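PDB 3V10: rhusiopathiae surface protein B from Erysipelothrix rhusiopathiae, which probably binds collagen as a cell-wall-anchored surface adhesin, the present chain being its collagen-binding region. Local coordinates for residues A[125-136]-A[147-156]. Residues are numbered along the deposited sequence; the frame is centred on the assembly and turned at random.
Sequences YRGEDDKIAELP and QMITISQPGT
Lys131 and Gln153 form a hydrogen-bonded antiparallel pair, Lys131 N giving to Gln153 O and Gln153 N to Lys131 O, each at 2.7 Å. Ala133 and Ile151 repeat the exchange, and Leu135 N prolongs the ladder to Ile149 O.

Beyond the strands, the loop 125-130 curls over Gly155. Asp130 OD1 takes Gly155 N at 2.7 Å on its anti side, while Thr156 N reaches Gly127 O. Gly155, with no side chain, brings its CA to 3.1 Å from Glu128 O in a CA-H...O contact. One water joins Gly127 O, Pro154 O and Thr156 OG1; another links Tyr125 O to Pro154 O.

Strand 131-134 is the edge strand of a small mixed three-stranded sheet, antiparallel to central 150-153, which runs parallel to 20-21. The sheet belongs to the N-terminal part of a collagen-binding region with the DEv-IgG fold, of the kind for which the Collagen Hug model of ligand binding is proposed.

On the face that carries Lys131, Ala133, Ile151 and Gln153, Gln153 and Lys131 run side by side, the amide OE1 3.4 Å from Lys131 CD. With CG anti to the backbone N (chi1 -167°) and the chain extended beyond it, Lys131 puts that same CD over one face of the Tyr125 ring, and its NZ meets Glu60 in a salt bridge. Gln153 NE2, bonded to Asn123 and Glu60, sits 3.3 Å from Tyr125 CB; an amide suits this buried spot because it can satisfy both acceptors. Small Ala133 leaves room for the glutamine, and Leu135 CD1 meets Ile151 CD1 at 3.9 Å, two branched apolar chains that also pack on Val61.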
loop_
_atom_site.group_PDB
_atom_site.type_symbol
_atom_site.label_atom_id
_atom_site.label_comp_id
_atom_site.label_asym_id
_atom_site.label_seq_id
_atom_site.Cartn_x
_atom_site.Cartn_y
_atom_site.Cartn_z
ATOM N N TYR A 125 0.827 -13.301 -14.283
ATOM C CA TYR A 125 -0.149 -14.249 -14.820
ATOM C C TYR A 125 -1.325 -13.554 -15.498
ATOM O O TYR A 125 -1.890 -12.607 -14.959
ATOM C CB TYR A 125 -0.676 -15.150 -13.701
ATOM C CG TYR A 125 -1.662 -16.202 -14.168
ATOM C CD1 TYR A 125 -1.264 -17.224 -15.028
ATOM C CD2 TYR A 125 -2.983 -16.189 -13.725
ATOM C CE1 TYR A 125 -2.160 -18.216 -15.434
ATOM C CE2 TYR A 125 -3.886 -17.174 -14.123
ATOM C CZ TYR A 125 -3.465 -18.184 -14.976
ATOM O OH TYR A 125 -4.346 -19.174 -15.359
ATOM N N ARG A 126 -1.696 -14.036 -16.680
ATOM C CA ARG A 126 -2.815 -13.461 -17.418
ATOM C C ARG A 126 -3.721 -14.554 -17.974
ATOM O O ARG A 126 -4.600 -14.285 -18.801
ATOM C CB ARG A 126 -2.298 -12.587 -18.564
ATOM C CG ARG A 126 -1.482 -11.383 -18.108
ATOM C CD ARG A 126 -2.358 -10.322 -17.453
ATOM N NE ARG A 126 -1.575 -9.177 -16.991
ATOM C CZ ARG A 126 -0.770 -9.191 -15.931
ATOM N NH1 ARG A 126 -0.638 -10.291 -15.205
ATOM N NH2 ARG A 126 -0.091 -8.100 -15.599
ATOM N N GLY A 127 -3.507 -15.784 -17.511
ATOM C CA GLY A 127 -4.307 -16.908 -17.973
ATOM C C GLY A 127 -5.784 -16.843 -17.616
ATOM O O GLY A 127 -6.195 -16.097 -16.724
ATOM N N GLU A 128 -6.588 -17.639 -18.316
ATOM C CA GLU A 128 -8.030 -17.682 -18.091
ATOM C C GLU A 128 -8.429 -18.257 -16.731
ATOM O O GLU A 128 -9.250 -17.674 -16.021
ATOM C CB GLU A 128 -8.712 -18.498 -19.200
ATOM C CG GLU A 128 -8.653 -17.865 -20.583
ATOM C CD GLU A 128 -7.235 -17.617 -21.055
ATOM O OE1 GLU A 128 -6.421 -18.567 -21.025
ATOM O OE2 GLU A 128 -6.937 -16.472 -21.459
ATOM N N ASP A 129 -7.846 -19.392 -16.365
ATOM C CA ASP A 129 -8.179 -20.039 -15.099
ATOM C C ASP A 129 -7.604 -19.316 -13.883
ATOM O O ASP A 129 -6.531 -18.722 -13.954
ATOM C CB ASP A 129 -7.683 -21.493 -15.093
ATOM C CG ASP A 129 -8.195 -22.298 -16.276
ATOM O OD1 ASP A 129 -9.383 -22.147 -16.634
ATOM O OD2 ASP A 129 -7.411 -23.093 -16.838
ATOM N N ASP A 130 -8.327 -19.358 -12.767
ATOM C CA ASP A 130 -7.835 -18.734 -11.545
ATOM C C ASP A 130 -6.663 -19.586 -11.079
ATOM O O ASP A 130 -6.692 -20.808 -11.203
ATOM C CB ASP A 130 -8.915 -18.698 -10.467
ATOM C CG ASP A 130 -10.022 -17.726 -10.790
ATOM O OD1 ASP A 130 -9.799 -16.814 -11.617
ATOM O OD2 ASP A 130 -11.112 -17.867 -10.203
ATOM N N LYS A 131 -5.641 -18.942 -10.533
ATOM C CA LYS A 131 -4.440 -19.648 -10.103
ATOM C C LYS A 131 -4.018 -19.250 -8.691
ATOM O O LYS A 131 -4.406 -18.194 -8.195
ATOM C CB LYS A 131 -3.323 -19.332 -11.101
ATOM C CG LYS A 131 -2.084 -20.200 -11.030
ATOM C CD LYS A 131 -1.154 -19.819 -12.179
ATOM C CE LYS A 131 0.098 -20.672 -12.226
ATOM N NZ LYS A 131 0.905 -20.346 -13.436
ATOM N N ILE A 132 -3.236 -20.113 -8.047
ATOM C CA ILE A 132 -2.740 -19.851 -6.699
ATOM C C ILE A 132 -1.222 -19.968 -6.682
ATOM O O ILE A 132 -0.663 -20.955 -7.154
ATOM C CB ILE A 132 -3.300 -20.858 -5.674
ATOM C CG1 ILE A 132 -4.822 -20.750 -5.615
ATOM C CG2 ILE A 132 -2.697 -20.590 -4.290
ATOM C CD1 ILE A 132 -5.464 -21.762 -4.682
ATOM N N ALA A 133 -0.559 -18.950 -6.145
ATOM C CA ALA A 133 0.891 -18.968 -6.056
ATOM C C ALA A 133 1.286 -19.245 -4.616
ATOM O O ALA A 133 0.822 -18.574 -3.697
ATOM C CB ALA A 133 1.463 -17.630 -6.513
ATOM N N GLU A 134 2.132 -20.256 -4.425
ATOM C CA GLU A 134 2.602 -20.617 -3.099
ATOM C C GLU A 134 4.041 -20.148 -2.939
ATOM O O GLU A 134 4.942 -20.673 -3.584
ATOM C CB GLU A 134 2.534 -22.126 -2.902
ATOM C CG GLU A 134 1.128 -22.694 -2.978
ATOM C CD GLU A 134 1.092 -24.169 -2.633
ATOM O OE1 GLU A 134 1.797 -24.945 -3.310
ATOM O OE2 GLU A 134 0.367 -24.540 -1.685
ATOM N N LEU A 135 4.244 -19.169 -2.069
ATOM C CA LEU A 135 5.573 -18.622 -1.831
ATOM C C LEU A 135 6.019 -18.757 -0.383
ATOM O O LEU A 135 6.170 -17.763 0.326
ATOM C CB LEU A 135 5.609 -17.151 -2.244
ATOM C CG LEU A 135 5.414 -16.864 -3.736
ATOM C CD1 LEU A 135 5.368 -15.362 -3.958
ATOM C CD2 LEU A 135 6.542 -17.493 -4.539
ATOM N N PRO A 136 6.238 -19.999 0.079
ATOM C CA PRO A 136 6.675 -20.208 1.461
ATOM C C PRO A 136 8.030 -19.537 1.633
ATOM O O PRO A 136 8.845 -19.551 0.713
ATOM C CB PRO A 136 6.722 -21.729 1.583
ATOM C CG PRO A 136 7.027 -22.174 0.198
ATOM C CD PRO A 136 6.193 -21.270 -0.666
ATOM N N GLN A 147 7.402 -20.015 6.522
ATOM C CA GLN A 147 5.983 -19.824 6.761
ATOM C C GLN A 147 5.353 -19.683 5.384
ATOM O O GLN A 147 5.926 -19.046 4.500
ATOM C CB GLN A 147 5.740 -18.579 7.615
ATOM C CG GLN A 147 6.045 -18.806 9.090
ATOM C CD GLN A 147 5.663 -17.627 9.960
ATOM O OE1 GLN A 147 4.603 -17.028 9.778
ATOM N NE2 GLN A 147 6.517 -17.296 10.921
ATOM N N MET A 148 4.186 -20.288 5.193
ATOM C CA MET A 148 3.526 -20.241 3.893
ATOM C C MET A 148 2.824 -18.932 3.574
ATOM O O MET A 148 2.207 -18.302 4.431
ATOM C CB MET A 148 2.512 -21.389 3.752
ATOM C CG MET A 148 1.634 -21.323 2.486
ATOM S SD MET A 148 2.418 -21.781 0.903
ATOM C CE MET A 148 3.554 -20.562 0.701
ATOM N N ILE A 149 2.944 -18.539 2.315
ATOM C CA ILE A 149 2.304 -17.348 1.790
ATOM C C ILE A 149 1.572 -17.836 0.551
ATOM O O ILE A 149 2.173 -18.456 -0.335
ATOM C CB ILE A 149 3.334 -16.259 1.390
ATOM C CG1 ILE A 149 3.929 -15.620 2.650
ATOM C CG2 ILE A 149 2.671 -15.215 0.497
ATOM C CD1 ILE A 149 4.923 -14.499 2.371
ATOM N N THR A 150 0.267 -17.596 0.516
ATOM C CA THR A 150 -0.565 -17.996 -0.609
ATOM C C THR A 150 -1.118 -16.741 -1.265
ATOM O O THR A 150 -1.776 -15.927 -0.612
ATOM C CB THR A 150 -1.739 -18.892 -0.148
ATOM O OG1 THR A 150 -2.579 -18.159 0.751
ATOM C CG2 THR A 150 -1.209 -20.122 0.566
ATOM N N ILE A 151 -0.842 -16.589 -2.556
ATOM C CA ILE A 151 -1.285 -15.424 -3.306
ATOM C C ILE A 151 -2.200 -15.817 -4.451
ATOM O O ILE A 151 -1.868 -16.678 -5.262
ATOM C CB ILE A 151 -0.083 -14.647 -3.892
ATOM C CG1 ILE A 151 0.780 -14.082 -2.760
ATOM C CG2 ILE A 151 -0.578 -13.522 -4.804
ATOM C CD1 ILE A 151 2.073 -13.453 -3.238
ATOM N N SER A 152 -3.355 -15.171 -4.514
ATOM C CA SER A 152 -4.315 -15.452 -5.564
ATOM C C SER A 152 -3.934 -14.784 -6.875
ATOM O O SER A 152 -3.649 -13.586 -6.920
ATOM C CB SER A 152 -5.707 -14.977 -5.156
ATOM O OG SER A 152 -6.587 -15.027 -6.265
ATOM N N GLN A 153 -3.929 -15.577 -7.940
ATOM C CA GLN A 153 -3.635 -15.082 -9.273
ATOM C C GLN A 153 -4.937 -15.246 -10.036
ATOM O O GLN A 153 -5.184 -16.286 -10.639
ATOM C CB GLN A 153 -2.537 -15.914 -9.927
ATOM C CG GLN A 153 -1.171 -15.722 -9.313
ATOM C CD GLN A 153 -0.143 -16.648 -9.921
ATOM O OE1 GLN A 153 -0.093 -17.835 -9.597
ATOM N NE2 GLN A 153 0.675 -16.114 -10.822
ATOM N N PRO A 154 -5.791 -14.213 -10.011
ATOM C CA PRO A 154 -7.083 -14.254 -10.701
ATOM C C PRO A 154 -6.989 -14.479 -12.202
ATOM O O PRO A 154 -6.108 -13.942 -12.871
ATOM C CB PRO A 154 -7.698 -12.901 -10.353
ATOM C CG PRO A 154 -6.492 -12.010 -10.276
ATOM C CD PRO A 154 -5.529 -12.864 -9.477
ATOM N N GLY A 155 -7.901 -15.288 -12.724
ATOM C CA GLY A 155 -7.915 -15.554 -14.146
ATOM C C GLY A 155 -8.554 -14.382 -14.856
ATOM O O GLY A 155 -9.201 -13.547 -14.220
ATOM N N THR A 156 -8.362 -14.310 -16.167
ATOM C CA THR A 156 -8.930 -13.238 -16.974
ATOM C C THR A 156 -10.023 -13.819 -17.870
ATOM O O THR A 156 -9.744 -14.620 -18.760
ATOM C CB THR A 156 -7.851 -12.582 -17.858
ATOM O OG1 THR A 156 -6.812 -12.042 -17.028
ATOM C CG2 THR A 156 -8.461 -11.473 -18.703
HETATM O O HOH W 1 -3.560 -13.112 -12.541
HETATM O O HOH W 2 -5.257 -13.886 -15.468
#